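Local coordinates for cytoplasmic protein (PDB 7LPO) that probably hydrolyses steryl beta-glucosides, acting as a fungal sterylglucosidase of glycoside hydrolase family 5, at residues A[453-458]-A[495-500]; A[470-475]-A[502-507]. All coordinates share one frame; numbering follows the deposited sequence.

In the fold
Interactions 1 and 2 lie about 9 Å apart, centre to centre, and share helix 490-512, which presents residues 495-500 to the first and 502-507 to the second. Along the chain the segments alternate: 453-458 and 470-475 come first, and their two partners follow in the same order on the one helix. The contacts touch at Glu500, whose carboxylate accepts from the first turn of helix 471-475. Segment 453-458 follows the barrel strand 447-449 and leads into helix 456-461. Helix 490-512 thus packs against both the loop after that strand and, past strand 467-469, helix 471-475, beside the (beta/alpha) barrel expected of the family.

Interaction 1: A[453-458]-A[495-500]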
loop_
_atom_site.group_PDB
_atom_site.type_symbol
_atom_site.label_atom_id
_atom_site.label_comp_id
_atom_site.label_asym_id
_atom_site.label_seq_id
_atom_site.Cartn_x
_atom_site.Cartn_y
_atom_site.Cartn_z
ATOM N N PHE A 453 4.382 3.054 -5.360
ATOM C CA PHE A 453 5.488 3.967 -5.598
ATOM C C PHE A 453 5.414 5.136 -4.636
ATOM O O PHE A 453 4.369 5.781 -4.519
ATOM C CB PHE A 453 5.506 4.517 -7.022
ATOM C CG PHE A 453 6.609 5.505 -7.243
ATOM C CD1 PHE A 453 7.869 5.074 -7.617
ATOM C CD2 PHE A 453 6.408 6.857 -7.035
ATOM C CE1 PHE A 453 8.902 5.976 -7.798
ATOM C CE2 PHE A 453 7.445 7.758 -7.220
ATOM C CZ PHE A 453 8.692 7.307 -7.595
ATOM N N TYR A 454 6.531 5.425 -3.979
ATOM C CA TYR A 454 6.667 6.599 -3.136
ATOM C C TYR A 454 7.906 7.374 -3.548
ATOM O O TYR A 454 8.944 6.780 -3.845
ATOM C CB TYR A 454 6.773 6.221 -1.654
ATOM C CG TYR A 454 5.464 5.757 -1.066
ATOM C CD1 TYR A 454 4.566 6.661 -0.524
ATOM C CD2 TYR A 454 5.125 4.411 -1.058
ATOM C CE1 TYR A 454 3.361 6.241 0.003
ATOM C CE2 TYR A 454 3.932 3.984 -0.527
ATOM C CZ TYR A 454 3.054 4.905 0.002
ATOM O OH TYR A 454 1.868 4.483 0.549
ATOM N N ASP A 455 7.781 8.702 -3.578
ATOM C CA ASP A 455 8.926 9.602 -3.568
ATOM C C ASP A 455 9.651 9.392 -2.240
ATOM O O ASP A 455 9.348 10.054 -1.236
ATOM C CB ASP A 455 8.454 11.039 -3.756
ATOM C CG ASP A 455 9.584 12.057 -3.673
ATOM O OD1 ASP A 455 10.747 11.689 -3.390
ATOM O OD2 ASP A 455 9.284 13.244 -3.882
ATOM N N GLY A 456 10.606 8.456 -2.242
ATOM C CA GLY A 456 11.210 8.007 -0.998
ATOM C C GLY A 456 11.983 9.091 -0.272
ATOM O O GLY A 456 11.946 9.169 0.958
ATOM N N LEU A 457 12.715 9.922 -1.012
ATOM C CA LEU A 457 13.435 11.010 -0.364
ATOM C C LEU A 457 12.478 11.889 0.435
ATOM O O LEU A 457 12.762 12.267 1.578
ATOM C CB LEU A 457 14.182 11.840 -1.410
ATOM C CG LEU A 457 14.874 13.077 -0.830
ATOM C CD1 LEU A 457 16.013 12.649 0.095
ATOM C CD2 LEU A 457 15.404 14.006 -1.909
ATOM N N THR A 458 11.358 12.267 -0.174
ATOM C CA THR A 458 10.388 13.107 0.516
ATOM C C THR A 458 9.776 12.378 1.705
ATOM O O THR A 458 9.658 12.940 2.802
ATOM C CB THR A 458 9.305 13.550 -0.467
ATOM O OG1 THR A 458 9.921 14.238 -1.572
ATOM C CG2 THR A 458 8.308 14.461 0.205
ATOM N N LYS A 495 10.153 15.590 -13.986
ATOM C CA LYS A 495 10.348 14.725 -15.144
ATOM C C LYS A 495 10.978 13.404 -14.734
ATOM O O LYS A 495 10.636 12.346 -15.273
ATOM C CB LYS A 495 11.218 15.438 -16.176
ATOM C CG LYS A 495 11.413 14.673 -17.476
ATOM C CD LYS A 495 12.185 15.522 -18.491
ATOM C CE LYS A 495 12.428 14.774 -19.802
ATOM N NZ LYS A 495 13.860 14.876 -20.243
ATOM N N MET A 496 11.894 13.447 -13.769
ATOM C CA MET A 496 12.561 12.233 -13.322
ATOM C C MET A 496 11.583 11.290 -12.629
ATOM O O MET A 496 11.578 10.084 -12.908
ATOM C CB MET A 496 13.718 12.610 -12.398
ATOM C CG MET A 496 14.541 11.443 -11.928
ATOM S SD MET A 496 13.926 10.869 -10.352
ATOM C CE MET A 496 14.510 12.179 -9.272
ATOM N N ILE A 497 10.725 11.824 -11.753
ATOM C CA ILE A 497 9.771 10.974 -11.049
ATOM C C ILE A 497 8.742 10.412 -12.019
ATOM O O ILE A 497 8.351 9.244 -11.925
ATOM C CB ILE A 497 9.123 11.744 -9.882
ATOM C CG1 ILE A 497 10.236 12.202 -8.944
ATOM C CG2 ILE A 497 8.097 10.871 -9.167
ATOM C CD1 ILE A 497 9.813 12.498 -7.544
ATOM N N GLN A 498 8.312 11.216 -12.986
ATOM C CA GLN A 498 7.431 10.692 -14.021
ATOM C C GLN A 498 8.111 9.564 -14.789
ATOM O O GLN A 498 7.455 8.594 -15.192
ATOM C CB GLN A 498 7.016 11.817 -14.965
ATOM C CG GLN A 498 5.928 11.444 -15.928
ATOM C CD GLN A 498 5.496 12.622 -16.774
ATOM O OE1 GLN A 498 6.023 12.837 -17.855
ATOM N NE2 GLN A 498 4.545 13.402 -16.272
ATOM N N GLY A 499 9.423 9.672 -15.000
ATOM C CA GLY A 499 10.151 8.580 -15.627
ATOM C C GLY A 499 10.192 7.322 -14.782
ATOM O O GLY A 499 10.153 6.211 -15.317
ATOM N N GLU A 500 10.245 7.477 -13.456
ATOM C CA GLU A 500 10.199 6.305 -12.587
ATOM C C GLU A 500 8.867 5.574 -12.713
ATOM O O GLU A 500 8.830 4.341 -12.741
ATOM C CB GLU A 500 10.450 6.715 -11.137
ATOM C CG GLU A 500 11.886 7.125 -10.842
ATOM C CD GLU A 500 12.135 7.329 -9.348
ATOM O OE1 GLU A 500 11.851 8.423 -8.832
ATOM O OE2 GLU A 500 12.620 6.390 -8.686
#
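Phe453 lies on an extended backbone that bends in an inverse gamma turn at Asp455 before entering helix 456-461; opposite are Glu500 and Ile497, one turn apart on helix 490-512, and the closest CA atoms, of Asp455 and Ile497, are 7.7 Å apart. No hydrogen bond crosses. The Phe453 ring, with CG anti to the backbone N (chi1 177°), extends toward the helix and puts its far end between the two helix residues. Its CE2 meets Ile497 CG2 at 3.7 Å, approached obliquely. Its CZ lies 3.6 Å from Glu500 OE1, which sits at the ring edge in the ring plane, the carboxylate standing perpendicular to the ring. Such an edge-on approach lets the positive rim of the ring face the carboxylate, probably a mild attraction. The other oxygen, OE2, accepts from Ile472 N. The second branch of Ile497 reaches Asp455, which only skirts the helix: CD1 is 3.8 Å from OD2. That carboxylate is held as an N-cap, with a weak bond from Thr458 N to OD1, and Thr458 OG1 bonds to OD2 at 2.6 Å from well above its plane. Asn468 ND2 also donates to OD1. Tyr454 OH bonds to Glu521 and to a Tris molecule probably from the crystallisation liquor. The arrangement fits a loop after a TIM-barrel strand, with one side chain facing the Tris site and its neighbours packed on an outer helix.

Interaction 2: A[470-475]-A[502-507]; sequences DAIGVI and AVLKQD
Ile472 lays its two branches over neighbouring residues of helix 490-512, Val503 and Leu504. Its methyl CG2 is 3.9 Å from Val503 CG1, the two side chains running alongside each other in opposite directions. The longer branch passes obliquely over Leu504, and CD1 sits 4.1 Å from both CG and CD2 of that residue. The torsions of Ile472 set this division: chi1 of -75° puts CG2 anti to the backbone N, which aims this methyl at Val503, while the extended chi2 carries CD1 to Leu504. Val503 turns CG1 anti to its own backbone N, the placement that brings this methyl to Ile472. The CA atoms of Ile472 and Val503 are 8.2 Å apart, spacing filled by the side chains. No hydrogen bond joins the segments, and the interface is small and wholly apolar. Helix-to-helix packing of this kind sits at the flank of the barrel: the short helix 471-475, which follows strand 467-469, leans on the long helix 490-512, and Ile472 is the residue of 470-475 that meets 502-507. One turn earlier on the long helix, Glu500 OE2 takes Ile472 N while Met496 lies against Asp470. The short helix starts at Asp470, its N-cap. Gly473 N donates to Asp470 OD1 at 3.0 Å, nearly straight at 167°, although the donor stands well above the carboxylate plane. Asp470 OD2 is bonded to Tyr479 OH, so both oxygens have partners. The next helical bond runs from Val474 N to Asp470 O (3.1 Å). Beyond the apolar patch, Val503 also rests on Arg476, which follows the short helix. One turn further along the long helix, Asp507 OD2 makes a salt bridge with that same arginine through NH2, while OD1 accepts from Gln434 NE2.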
loop_
_atom_site.group_PDB
_atom_site.type_symbol
_atom_site.label_atom_id
_atom_site.label_comp_id
_atom_site.label_asym_id
_atom_site.label_seq_id
_atom_site.Cartn_x
_atom_site.Cartn_y
_atom_site.Cartn_z
ATOM N N ASP A 470 16.880 9.522 -8.652
ATOM C CA ASP A 470 16.123 8.472 -9.323
ATOM C C ASP A 470 16.388 7.146 -8.621
ATOM O O ASP A 470 17.285 6.388 -8.999
ATOM C CB ASP A 470 16.510 8.412 -10.794
ATOM C CG ASP A 470 15.857 7.249 -11.522
ATOM O OD1 ASP A 470 14.929 6.620 -10.960
ATOM O OD2 ASP A 470 16.278 6.969 -12.658
ATOM N N ALA A 471 15.562 6.842 -7.613
ATOM C CA ALA A 471 15.819 5.681 -6.763
ATOM C C ALA A 471 15.617 4.365 -7.509
ATOM O O ALA A 471 16.330 3.385 -7.256
ATOM C CB ALA A 471 14.920 5.729 -5.524
ATOM N N ILE A 472 14.634 4.304 -8.407
ATOM C CA ILE A 472 14.417 3.074 -9.167
ATOM C C ILE A 472 15.591 2.813 -10.108
ATOM O O ILE A 472 16.073 1.682 -10.222
ATOM C CB ILE A 472 13.081 3.146 -9.928
ATOM C CG1 ILE A 472 11.928 2.952 -8.941
ATOM C CG2 ILE A 472 13.051 2.119 -11.038
ATOM C CD1 ILE A 472 10.564 2.824 -9.582
ATOM N N GLY A 473 16.070 3.848 -10.795
ATOM C CA GLY A 473 17.208 3.662 -11.677
ATOM C C GLY A 473 18.462 3.231 -10.944
ATOM O O GLY A 473 19.265 2.465 -11.480
ATOM N N VAL A 474 18.659 3.728 -9.724
ATOM C CA VAL A 474 19.787 3.282 -8.916
ATOM C C VAL A 474 19.617 1.815 -8.548
ATOM O O VAL A 474 20.526 0.998 -8.736
ATOM C CB VAL A 474 19.925 4.164 -7.662
ATOM C CG1 VAL A 474 20.702 3.424 -6.577
ATOM C CG2 VAL A 474 20.583 5.489 -8.014
ATOM N N ILE A 475 18.447 1.464 -8.009
ATOM C CA ILE A 475 18.176 0.084 -7.612
ATOM C C ILE A 475 18.453 -0.870 -8.762
ATOM O O ILE A 475 18.924 -1.994 -8.557
ATOM C CB ILE A 475 16.722 -0.050 -7.129
ATOM C CG1 ILE A 475 16.567 0.529 -5.728
ATOM C CG2 ILE A 475 16.287 -1.495 -7.179
ATOM C CD1 ILE A 475 15.144 0.932 -5.412
ATOM N N ALA A 502 7.040 5.471 -15.300
ATOM C CA ALA A 502 7.019 4.828 -16.608
ATOM C C ALA A 502 7.728 3.481 -16.571
ATOM O O ALA A 502 7.349 2.563 -17.304
ATOM C CB ALA A 502 7.667 5.738 -17.656
ATOM N N VAL A 503 8.755 3.344 -15.726
ATOM C CA VAL A 503 9.454 2.067 -15.602
ATOM C C VAL A 503 8.520 1.003 -15.037
ATOM O O VAL A 503 8.519 -0.150 -15.485
ATOM C CB VAL A 503 10.712 2.237 -14.728
ATOM C CG1 VAL A 503 11.274 0.882 -14.308
ATOM C CG2 VAL A 503 11.769 3.058 -15.468
ATOM N N LEU A 504 7.707 1.370 -14.048
ATOM C CA LEU A 504 6.786 0.402 -13.468
ATOM C C LEU A 504 5.711 0.008 -14.466
ATOM O O LEU A 504 5.314 -1.161 -14.527
ATOM C CB LEU A 504 6.144 0.969 -12.206
ATOM C CG LEU A 504 7.035 1.214 -10.994
ATOM C CD1 LEU A 504 6.144 1.704 -9.850
ATOM C CD2 LEU A 504 7.787 -0.022 -10.597
ATOM N N LYS A 505 5.202 0.976 -15.232
ATOM C CA LYS A 505 4.265 0.648 -16.300
ATOM C C LYS A 505 4.882 -0.362 -17.258
ATOM O O LYS A 505 4.218 -1.312 -17.690
ATOM C CB LYS A 505 3.854 1.923 -17.041
ATOM C CG LYS A 505 2.437 1.908 -17.598
ATOM C CD LYS A 505 2.084 3.262 -18.236
ATOM C CE LYS A 505 0.823 3.182 -19.087
ATOM N NZ LYS A 505 0.848 4.145 -20.240
ATOM N N GLN A 506 6.169 -0.193 -17.569
ATOM C CA GLN A 506 6.826 -1.063 -18.535
ATOM C C GLN A 506 7.028 -2.472 -17.987
ATOM O O GLN A 506 6.966 -3.440 -18.751
ATOM C CB GLN A 506 8.159 -0.445 -18.953
ATOM C CG GLN A 506 8.872 -1.167 -20.086
ATOM C CD GLN A 506 8.146 -1.052 -21.414
ATOM O OE1 GLN A 506 7.450 -0.070 -21.675
ATOM N NE2 GLN A 506 8.298 -2.068 -22.260
ATOM N N ASP A 507 7.262 -2.613 -16.678
ATOM C CA ASP A 507 7.339 -3.945 -16.079
ATOM C C ASP A 507 6.117 -4.781 -16.437
ATOM O O ASP A 507 6.212 -6.001 -16.617
ATOM C CB ASP A 507 7.436 -3.852 -14.552
ATOM C CG ASP A 507 8.785 -3.369 -14.064
ATOM O OD1 ASP A 507 9.719 -3.227 -14.883
ATOM O OD2 ASP A 507 8.899 -3.133 -12.846
#